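Local coordinates for lasso peptide isopeptidase AtxE2 (Asticcacaulis excentricus, PDB 5TXE), which hydrolyses the isopeptide bond of the threaded lasso peptides astexin-2 and astexin-3, converting them to linear peptides, at residues A[175-179]-A[248-252]. The protein carries 1 engineered substitution. Sequence-based numbering, arbitrary orientation.
Sequences DVQWL and EVARL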
ATOM      1  N   ASP A 175       8.309  13.039  14.661  1.00 32.36           N
ATOM      2  CA  ASP A 175       8.878  13.821  13.571  1.00 31.24           C
ATOM      3  C   ASP A 175      10.016  14.684  14.115  1.00 29.16           C
ATOM      4  O   ASP A 175      10.113  14.923  15.310  1.00 27.44           O
ATOM      5  CB  ASP A 175       7.824  14.772  12.965  1.00 30.53           C
ATOM      6  CG  ASP A 175       8.079  15.088  11.488  1.00 31.25           C
ATOM      7  OD1 ASP A 175       9.122  14.703  10.881  1.00 32.95           O
ATOM      8  OD2 ASP A 175       7.237  15.793  10.917  1.00 35.77           O
ATOM      9  N   VAL A 176      10.814  15.180  13.190  1.00 26.54           N
ATOM     10  CA  VAL A 176      11.988  15.963  13.510  1.00 30.88           C
ATOM     11  C   VAL A 176      12.401  16.836  12.295  1.00 28.36           C
ATOM     12  O   VAL A 176      12.219  16.424  11.146  1.00 30.36           O
ATOM     13  CB  VAL A 176      13.135  15.000  13.907  1.00 30.83           C
ATOM     14  CG1 VAL A 176      13.520  14.099  12.726  1.00 29.83           C
ATOM     15  CG2 VAL A 176      14.338  15.786  14.412  1.00 30.82           C
ATOM     16  N   GLN A 177      12.919  18.028  12.560  1.00 30.06           N
ATOM     17  CA  GLN A 177      13.573  18.879  11.551  1.00 32.08           C
ATOM     18  C   GLN A 177      14.761  19.606  12.213  1.00 31.55           C
ATOM     19  O   GLN A 177      14.767  19.822  13.430  1.00 31.17           O
ATOM     20  CB  GLN A 177      12.659  19.999  11.042  1.00 34.14           C
ATOM     21  CG  GLN A 177      11.474  19.557  10.248  1.00 42.59           C
ATOM     22  CD  GLN A 177      11.736  19.242   8.765  1.00 53.23           C
ATOM     23  OE1 GLN A 177      12.783  19.609   8.140  1.00 41.86           O
ATOM     24  NE2 GLN A 177      10.739  18.546   8.175  1.00 57.36           N
ATOM     25  N   TRP A 178      15.713  20.034  11.380  1.00 33.63           N
ATOM     26  CA  TRP A 178      16.792  20.908  11.803  1.00 35.17           C
ATOM     27  C   TRP A 178      16.298  22.353  11.853  1.00 33.16           C
ATOM     28  O   TRP A 178      15.669  22.811  10.914  1.00 37.23           O
ATOM     29  CB  TRP A 178      17.925  20.813  10.803  1.00 31.49           C
ATOM     30  CG  TRP A 178      18.523  19.457  10.681  1.00 37.05           C
ATOM     31  CD1 TRP A 178      18.178  18.451   9.799  1.00 36.89           C
ATOM     32  CD2 TRP A 178      19.610  18.952  11.445  1.00 35.17           C
ATOM     33  NE1 TRP A 178      19.002  17.372   9.978  1.00 34.63           N
ATOM     34  CE2 TRP A 178      19.876  17.650  10.988  1.00 35.20           C
ATOM     35  CE3 TRP A 178      20.410  19.494  12.461  1.00 40.15           C
ATOM     36  CZ2 TRP A 178      20.882  16.876  11.520  1.00 38.18           C
ATOM     37  CZ3 TRP A 178      21.398  18.722  13.003  1.00 42.43           C
ATOM     38  CH2 TRP A 178      21.636  17.420  12.520  1.00 40.93           C
ATOM     39  N   LEU A 179      16.536  23.038  12.964  1.00 35.12           N
ATOM     40  CA  LEU A 179      16.366  24.489  13.025  1.00 38.49           C
ATOM     41  C   LEU A 179      17.661  25.228  12.570  1.00 41.99           C
ATOM     42  O   LEU A 179      17.571  26.270  11.944  1.00 48.58           O
ATOM     43  CB  LEU A 179      15.940  24.954  14.400  1.00 39.70           C
ATOM     44  CG  LEU A 179      14.572  24.482  14.905  1.00 42.16           C
ATOM     45  CD1 LEU A 179      14.247  25.071  16.279  1.00 38.89           C
ATOM     46  CD2 LEU A 179      13.499  24.853  13.905  1.00 42.20           C
ATOM     47  N   GLU A 248       9.039  28.288  15.211  1.00 49.76           N
ATOM     48  CA  GLU A 248       9.707  26.992  15.132  1.00 51.74           C
ATOM     49  C   GLU A 248       8.737  25.807  14.937  1.00 43.82           C
ATOM     50  O   GLU A 248       8.950  24.926  14.098  1.00 40.50           O
ATOM     51  CB  GLU A 248      10.500  26.778  16.404  1.00 49.83           C
ATOM     52  CG  GLU A 248      11.733  27.673  16.435  1.00 48.79           C
ATOM     53  CD  GLU A 248      12.367  27.679  17.800  1.00 48.38           C
ATOM     54  OE1 GLU A 248      11.682  27.302  18.769  1.00 48.17           O
ATOM     55  OE2 GLU A 248      13.543  28.032  17.911  1.00 50.57           O
ATOM     56  N   VAL A 249       7.663  25.825  15.714  1.00 40.64           N
ATOM     57  CA  VAL A 249       6.634  24.844  15.612  1.00 44.21           C
ATOM     58  C   VAL A 249       6.040  24.790  14.213  1.00 49.63           C
ATOM     59  O   VAL A 249       5.962  23.697  13.621  1.00 50.28           O
ATOM     60  CB  VAL A 249       5.524  25.120  16.597  1.00 43.79           C
ATOM     61  CG1 VAL A 249       4.302  24.282  16.237  1.00 47.03           C
ATOM     62  CG2 VAL A 249       5.979  24.839  18.024  1.00 47.20           C
ATOM     63  N   ALA A 250       5.615  25.926  13.672  1.00 49.13           N
ATOM     64  CA  ALA A 250       5.124  25.908  12.287  1.00 52.37           C
ATOM     65  C   ALA A 250       6.177  25.355  11.295  1.00 49.28           C
ATOM     66  O   ALA A 250       5.824  24.654  10.354  1.00 51.94           O
ATOM     67  CB  ALA A 250       4.630  27.282  11.892  1.00 59.58           C
ATOM     68  N   ARG A 251       7.472  25.607  11.499  1.00 54.92           N
ATOM     69  CA  ARG A 251       8.505  24.977  10.596  1.00 59.37           C
ATOM     70  C   ARG A 251       8.468  23.427  10.620  1.00 57.84           C
ATOM     71  O   ARG A 251       8.988  22.751   9.717  1.00 51.55           O
ATOM     72  CB  ARG A 251       9.965  25.459  10.847  1.00 66.70           C
ATOM     73  CG  ARG A 251      10.630  26.035   9.583  1.00 76.24           C
ATOM     74  CD  ARG A 251      12.156  26.075   9.498  1.00 82.71           C
ATOM     75  NE  ARG A 251      12.780  26.856  10.570  1.00 88.68           N
ATOM     76  CZ  ARG A 251      14.105  26.947  10.746  1.00 85.83           C
ATOM     77  NH1 ARG A 251      14.942  26.296   9.930  1.00 81.81           N
ATOM     78  NH2 ARG A 251      14.600  27.673  11.749  1.00 72.60           N
ATOM     79  N   LEU A 252       7.897  22.857  11.678  1.00 54.71           N
ATOM     80  CA  LEU A 252       7.715  21.425  11.737  1.00 52.18           C
ATOM     81  C   LEU A 252       6.296  21.023  11.296  1.00 48.07           C
ATOM     82  O   LEU A 252       6.154  20.065  10.563  1.00 44.88           O
ATOM     83  CB  LEU A 252       8.063  20.885  13.146  1.00 48.81           C
ATOM     84  CG  LEU A 252       8.102  19.361  13.386  1.00 45.62           C
ATOM     85  CD1 LEU A 252       9.113  18.705  12.515  1.00 49.38           C
ATOM     86  CD2 LEU A 252       8.434  19.004  14.813  1.00 48.96           C
TER
HETATM   87  O   HOH W   1       7.930  18.099   9.337  1.00 48.71           O
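L179, where the chain turns a corner after W178, meets E248 and R251 of helix 246-253, while L252 packs against Q177 and D175. In the beta-propeller domain of this prolyl oligopeptidase-family enzyme, the helix lies across the four-stranded antiparallel sheet containing strand 173-178; the axes of 175-178 and 248-252 come to 9.1 Å, their directions 116° apart. The side chains of L179 and E248 cross at about a right angle, with L179 CD1 3.6 Å from E248 CG, and L179 CD2 sits over one guanidinium face of R251, offset toward its rim. That guanidinium also reaches the backbone: R251 NH2 donates to L179 O at 3.3 Å, on a lone pair in the carbonyl plane though bent (139° at the hydrogen), and NH1 adds a weak bond to the same oxygen. Cut back to an alanine, L179 loses CD1 and CD2, which would probably open a gap beside E248 CG and take the methyl off the R251 face. A chi1 of -173° sets L252 CG trans to the backbone N and brings CD1 to 3.4 Å from Q177 CG; D175 runs past L252 in the opposite direction, its OD2 3.8 Å from L252 CD1. Farther out, R242 forms a salt bridge with E248 OE2, and R133 with D175 OD1. At the D175 end one water accepts from Q177 NE2 and donates to D175 OD2 and, at 2.9 Å, to L252 O.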